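Local coordinates for Rubredoxin\:oxygen oxidoreductase (Desulfovibrio gigas, PDB 1E5D), which catalyses the four-electron reduction of dioxygen to two water molecules, using a diiron centre and flavin mononucleotide, at residues S265-L273 against G339-W347. Residues are numbered along the deposited sequence; the frame is centred on the assembly and turned at random.
Sequences STEKMARVL and GGAFGSFGW. With FMN (flavin mononucleotide), chain C.
L273 CD1 sits over one face of the F342 ring, 3.6 Å from its centroid in a CH-pi contact. F342 points at the helix, with CG between its backbone N and carbonyl carbon (chi1 65°). M269 CB meets CD2 of this ring at 3.7 Å and A270 CB meets its CZ at 3.8 Å, while T266 O approaches the edge in the ring plane. M269 bends at chi3 (68°) and brings CE back over the strand, 3.5 Å from G343 O. One turn nearer the helix start, T266 divides its branches: CG2 touches F342, whereas OG1 donates to FMN O1P and accepts a weak bond from S344 N (3.4 Å). The backbone N of S265 and that of T266 bind phosphate oxygens O3P and O1P, so the helix N-terminus faces the anion and its dipole probably favours it. S344 OG accepts from FMN O4' and is hydrogen-bonded in turn to N375 O. Farther along, G346 N is hydrogen-bonded to flavin N1 and O2, W347 N is also directed at O2, and FMN C2 lies over one face of the W347 indole. Phosphate at the start of helix 265-279 and flavin beyond a parallel strand's C-terminal end mark the FMN site of a flavodoxin-like fold.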
ATOM      1  N   SER A 265      19.534  -2.196  -2.602  1.00  8.54           N
ATOM      2  CA  SER A 265      20.541  -1.152  -2.339  1.00 10.61           C
ATOM      3  C   SER A 265      19.954  -0.134  -1.376  1.00 12.71           C
ATOM      4  O   SER A 265      20.622   0.361  -0.464  1.00 14.54           O
ATOM      5  CB  SER A 265      21.017  -0.487  -3.622  1.00 15.91           C
ATOM      6  OG  SER A 265      21.711  -1.390  -4.463  1.00 17.55           O
ATOM      7  N   THR A 266      18.671   0.198  -1.559  1.00  8.15           N
ATOM      8  CA  THR A 266      18.073   1.125  -0.591  1.00  7.27           C
ATOM      9  C   THR A 266      18.054   0.473   0.783  1.00 13.72           C
ATOM     10  O   THR A 266      18.097   1.128   1.826  1.00 18.98           O
ATOM     11  CB  THR A 266      16.664   1.556  -1.014  1.00 15.77           C
ATOM     12  OG1 THR A 266      16.742   2.167  -2.310  1.00 14.14           O
ATOM     13  CG2 THR A 266      16.108   2.606  -0.064  1.00  9.45           C
ATOM     14  N   GLU A 267      18.003  -0.861   0.814  1.00 16.12           N
ATOM     15  CA  GLU A 267      17.996  -1.522   2.118  1.00 16.11           C
ATOM     16  C   GLU A 267      19.331  -1.371   2.846  1.00 19.55           C
ATOM     17  O   GLU A 267      19.370  -1.064   4.042  1.00 15.08           O
ATOM     18  CB  GLU A 267      17.633  -3.002   1.982  1.00 10.14           C
ATOM     19  CG  GLU A 267      17.330  -3.634   3.332  1.00 17.61           C
ATOM     20  CD  GLU A 267      17.468  -5.142   3.335  1.00 24.53           C
ATOM     21  OE1 GLU A 267      17.211  -5.760   2.283  1.00 19.14           O
ATOM     22  OE2 GLU A 267      17.822  -5.692   4.401  1.00 48.95           O
ATOM     23  N   LYS A 268      20.428  -1.572   2.132  1.00 20.69           N
ATOM     24  CA  LYS A 268      21.784  -1.410   2.644  1.00 20.22           C
ATOM     25  C   LYS A 268      22.026  -0.005   3.188  1.00 19.57           C
ATOM     26  O   LYS A 268      22.556   0.189   4.281  1.00 29.53           O
ATOM     27  CB  LYS A 268      22.804  -1.731   1.544  1.00 20.95           C
ATOM     28  CG  LYS A 268      22.859  -3.215   1.225  1.00 33.20           C
ATOM     29  CD  LYS A 268      23.753  -3.513   0.038  1.00 42.60           C
ATOM     30  CE  LYS A 268      23.315  -4.781  -0.681  1.00 48.86           C
ATOM     31  NZ  LYS A 268      24.466  -5.457  -1.344  1.00 67.86           N
ATOM     32  N   MET A 269      21.622   0.992   2.406  1.00 16.30           N
ATOM     33  CA  MET A 269      21.649   2.368   2.884  1.00 15.00           C
ATOM     34  C   MET A 269      20.891   2.454   4.203  1.00 13.64           C
ATOM     35  O   MET A 269      21.382   3.006   5.185  1.00 18.70           O
ATOM     36  CB  MET A 269      21.066   3.282   1.803  1.00 16.85           C
ATOM     37  CG  MET A 269      21.803   3.163   0.471  1.00 17.13           C
ATOM     38  SD  MET A 269      21.017   4.105  -0.851  1.00 19.83           S
ATOM     39  CE  MET A 269      21.308   5.778  -0.299  1.00 15.67           C
ATOM     40  N   ALA A 270      19.683   1.882   4.259  1.00 11.10           N
ATOM     41  CA  ALA A 270      18.907   1.912   5.494  1.00 10.58           C
ATOM     42  C   ALA A 270      19.649   1.244   6.643  1.00 16.13           C
ATOM     43  O   ALA A 270      19.702   1.763   7.760  1.00 16.11           O
ATOM     44  CB  ALA A 270      17.561   1.234   5.301  1.00  3.01           C
ATOM     45  N   ARG A 271      20.233   0.075   6.375  1.00 13.29           N
ATOM     46  CA  ARG A 271      20.955  -0.614   7.449  1.00 17.48           C
ATOM     47  C   ARG A 271      22.115   0.241   7.936  1.00 23.32           C
ATOM     48  O   ARG A 271      22.398   0.344   9.127  1.00 24.44           O
ATOM     49  CB  ARG A 271      21.457  -1.978   6.982  1.00 15.65           C
ATOM     50  CG  ARG A 271      20.343  -2.973   6.675  1.00 15.00           C
ATOM     51  CD  ARG A 271      20.936  -4.242   6.074  1.00 18.98           C
ATOM     52  NE  ARG A 271      21.612  -5.026   7.106  1.00 24.14           N
ATOM     53  CZ  ARG A 271      20.958  -5.576   8.125  1.00 32.75           C
ATOM     54  NH1 ARG A 271      19.644  -5.432   8.244  1.00 37.71           N
ATOM     55  NH2 ARG A 271      21.631  -6.272   9.026  1.00 27.29           N
ATOM     56  N   VAL A 272      22.807   0.894   6.999  1.00 20.62           N
ATOM     57  CA  VAL A 272      23.912   1.743   7.429  1.00 23.27           C
ATOM     58  C   VAL A 272      23.398   2.883   8.303  1.00 18.78           C
ATOM     59  O   VAL A 272      23.951   3.152   9.368  1.00 23.20           O
ATOM     60  CB  VAL A 272      24.698   2.327   6.245  1.00 30.83           C
ATOM     61  CG1 VAL A 272      25.452   3.570   6.693  1.00 29.45           C
ATOM     62  CG2 VAL A 272      25.649   1.285   5.671  1.00 19.77           C
ATOM     63  N   LEU A 273      22.336   3.536   7.833  1.00 10.75           N
ATOM     64  CA  LEU A 273      21.725   4.620   8.593  1.00 13.32           C
ATOM     65  C   LEU A 273      21.422   4.150  10.010  1.00 18.20           C
ATOM     66  O   LEU A 273      21.731   4.856  10.969  1.00 29.05           O
ATOM     67  CB  LEU A 273      20.447   5.136   7.926  1.00 15.09           C
ATOM     68  CG  LEU A 273      20.651   6.147   6.795  1.00 19.66           C
ATOM     69  CD1 LEU A 273      19.334   6.505   6.116  1.00 12.08           C
ATOM     70  CD2 LEU A 273      21.332   7.406   7.321  1.00 17.01           C
ATOM     71  N   GLY A 339      12.855  15.344   9.546  1.00 17.28           N
ATOM     72  CA  GLY A 339      12.797  14.474   8.393  1.00 14.44           C
ATOM     73  C   GLY A 339      14.165  14.171   7.814  1.00 17.96           C
ATOM     74  O   GLY A 339      15.146  14.846   8.110  1.00 32.85           O
ATOM     75  N   GLY A 340      14.198  13.139   6.987  1.00 23.55           N
ATOM     76  CA  GLY A 340      15.338  12.614   6.280  1.00 17.21           C
ATOM     77  C   GLY A 340      14.878  11.792   5.086  1.00 20.14           C
ATOM     78  O   GLY A 340      13.773  11.248   5.088  1.00 23.75           O
ATOM     79  N   ALA A 341      15.715  11.696   4.058  1.00 13.90           N
ATOM     80  CA  ALA A 341      15.359  10.909   2.886  1.00 12.91           C
ATOM     81  C   ALA A 341      16.595  10.319   2.215  1.00 19.27           C
ATOM     82  O   ALA A 341      17.715  10.811   2.297  1.00 11.43           O
ATOM     83  CB  ALA A 341      14.576  11.740   1.891  1.00  8.05           C
ATOM     84  N   PHE A 342      16.394   9.199   1.518  1.00 14.82           N
ATOM     85  CA  PHE A 342      17.536   8.572   0.860  1.00 11.69           C
ATOM     86  C   PHE A 342      17.027   7.571  -0.161  1.00 14.48           C
ATOM     87  O   PHE A 342      15.845   7.241  -0.198  1.00 17.44           O
ATOM     88  CB  PHE A 342      18.443   7.905   1.890  1.00 15.92           C
ATOM     89  CG  PHE A 342      17.789   6.745   2.623  1.00 19.69           C
ATOM     90  CD1 PHE A 342      16.916   6.989   3.671  1.00 22.43           C
ATOM     91  CD2 PHE A 342      18.049   5.431   2.259  1.00 17.47           C
ATOM     92  CE1 PHE A 342      16.310   5.950   4.357  1.00 20.98           C
ATOM     93  CE2 PHE A 342      17.452   4.387   2.942  1.00 18.26           C
ATOM     94  CZ  PHE A 342      16.582   4.642   3.994  1.00 19.23           C
ATOM     95  N   GLY A 343      17.917   7.071  -1.013  1.00 20.18           N
ATOM     96  CA  GLY A 343      17.446   6.117  -2.004  1.00 21.78           C
ATOM     97  C   GLY A 343      18.472   5.869  -3.090  1.00 20.43           C
ATOM     98  O   GLY A 343      19.462   6.585  -3.197  1.00 20.16           O
ATOM     99  N   SER A 344      18.198   4.832  -3.866  1.00 13.46           N
ATOM    100  CA  SER A 344      19.009   4.448  -5.009  1.00  8.38           C
ATOM    101  C   SER A 344      18.182   4.672  -6.264  1.00 11.01           C
ATOM    102  O   SER A 344      16.951   4.595  -6.212  1.00 16.13           O
ATOM    103  CB  SER A 344      19.459   3.000  -4.871  1.00  6.92           C
ATOM    104  OG  SER A 344      20.444   2.672  -5.822  1.00 17.55           O
ATOM    105  N   PHE A 345      18.819   4.970  -7.377  1.00 12.32           N
ATOM    106  CA  PHE A 345      18.142   5.288  -8.626  1.00 12.44           C
ATOM    107  C   PHE A 345      19.014   4.787  -9.772  1.00 14.55           C
ATOM    108  O   PHE A 345      20.194   4.507  -9.524  1.00 15.90           O
ATOM    109  CB  PHE A 345      17.876   6.792  -8.784  1.00 13.33           C
ATOM    110  CG  PHE A 345      19.169   7.564  -9.009  1.00 13.60           C
ATOM    111  CD1 PHE A 345      20.015   7.815  -7.943  1.00 13.56           C
ATOM    112  CD2 PHE A 345      19.516   8.006 -10.276  1.00 21.01           C
ATOM    113  CE1 PHE A 345      21.208   8.484  -8.149  1.00 19.46           C
ATOM    114  CE2 PHE A 345      20.709   8.674 -10.488  1.00 15.30           C
ATOM    115  CZ  PHE A 345      21.558   8.908  -9.422  1.00 15.14           C
ATOM    116  N   GLY A 346      18.452   4.680 -10.963  1.00 16.14           N
ATOM    117  CA  GLY A 346      19.188   4.149 -12.101  1.00 16.26           C
ATOM    118  C   GLY A 346      19.466   5.190 -13.165  1.00 20.06           C
ATOM    119  O   GLY A 346      20.448   5.109 -13.903  1.00 33.35           O
ATOM    120  N   TRP A 347      18.607   6.200 -13.274  1.00 26.01           N
ATOM    121  CA  TRP A 347      18.816   7.245 -14.270  1.00 23.87           C
ATOM    122  C   TRP A 347      18.076   8.526 -13.910  1.00 21.86           C
ATOM    123  O   TRP A 347      18.703   9.567 -13.724  1.00 36.43           O
ATOM    124  CB  TRP A 347      18.392   6.765 -15.654  1.00 18.84           C
ATOM    125  CG  TRP A 347      17.027   6.180 -15.803  1.00 22.25           C
ATOM    126  CD1 TRP A 347      15.883   6.836 -16.169  1.00 22.66           C
ATOM    127  CD2 TRP A 347      16.651   4.811 -15.596  1.00 18.67           C
ATOM    128  NE1 TRP A 347      14.822   5.964 -16.201  1.00 21.33           N
ATOM    129  CE2 TRP A 347      15.269   4.714 -15.852  1.00 19.24           C
ATOM    130  CE3 TRP A 347      17.352   3.662 -15.218  1.00 18.71           C
ATOM    131  CZ2 TRP A 347      14.568   3.511 -15.743  1.00 15.78           C
ATOM    132  CZ3 TRP A 347      16.660   2.473 -15.109  1.00 16.20           C
ATOM    133  CH2 TRP A 347      15.285   2.410 -15.369  1.00 16.03           C
TER
HETATM  134  N1  FMN C 403      15.626   4.167 -11.880  1.00 14.84           N
HETATM  135  C2  FMN C 403      15.413   5.401 -12.318  1.00 15.12           C
HETATM  136  O2  FMN C 403      16.281   6.230 -12.366  1.00 23.05           O
HETATM  137  N3  FMN C 403      14.128   5.825 -12.751  1.00 10.02           N
HETATM  138  C4  FMN C 403      13.165   4.892 -13.090  1.00  9.16           C
HETATM  139  O4  FMN C 403      12.073   5.308 -13.428  1.00 18.66           O
HETATM  140  C4A FMN C 403      13.412   3.524 -12.657  1.00  6.60           C
HETATM  141  N5  FMN C 403      12.398   2.630 -12.605  1.00 12.63           N
HETATM  142  C5A FMN C 403      12.765   1.309 -12.499  1.00 10.02           C
HETATM  143  C6  FMN C 403      11.735   0.336 -12.573  1.00 11.90           C
HETATM  144  C7  FMN C 403      11.967  -0.973 -12.226  1.00  7.99           C
HETATM  145  C7M FMN C 403      10.804  -1.907 -12.030  1.00  7.74           C
HETATM  146  C8  FMN C 403      13.274  -1.366 -11.736  1.00 10.48           C
HETATM  147  C8M FMN C 403      13.608  -2.830 -11.566  1.00  6.61           C
HETATM  148  C9  FMN C 403      14.337  -0.458 -11.854  1.00  7.53           C
HETATM  149  C9A FMN C 403      14.042   0.896 -12.027  1.00  9.01           C
HETATM  150  N10 FMN C 403      14.985   1.940 -11.774  1.00 15.14           N
HETATM  151  C10 FMN C 403      14.728   3.192 -12.134  1.00  8.56           C
HETATM  152  C1' FMN C 403      16.339   1.528 -11.335  1.00  7.22           C
HETATM  153  C2' FMN C 403      16.383   1.318  -9.800  1.00  9.86           C
HETATM  154  O2' FMN C 403      16.061   2.531  -9.130  1.00 13.13           O
HETATM  155  C3' FMN C 403      17.814   0.907  -9.491  1.00  7.89           C
HETATM  156  O3' FMN C 403      17.917  -0.470  -9.845  1.00 13.96           O
HETATM  157  C4' FMN C 403      18.125   1.060  -7.999  1.00 13.55           C
HETATM  158  O4' FMN C 403      19.472   0.634  -7.738  1.00 23.46           O
HETATM  159  C5' FMN C 403      17.125   0.212  -7.244  1.00  8.25           C
HETATM  160  O5' FMN C 403      17.424   0.322  -5.706  1.00 17.66           O
HETATM  161  P   FMN C 403      17.044  -0.801  -4.748  1.00 17.45           P
HETATM  162  O1P FMN C 403      16.977  -0.164  -3.359  1.00 10.42           O
HETATM  163  O2P FMN C 403      15.896  -1.479  -5.154  1.00 12.15           O
HETATM  164  O3P FMN C 403      18.104  -1.804  -4.738  1.00 13.85           O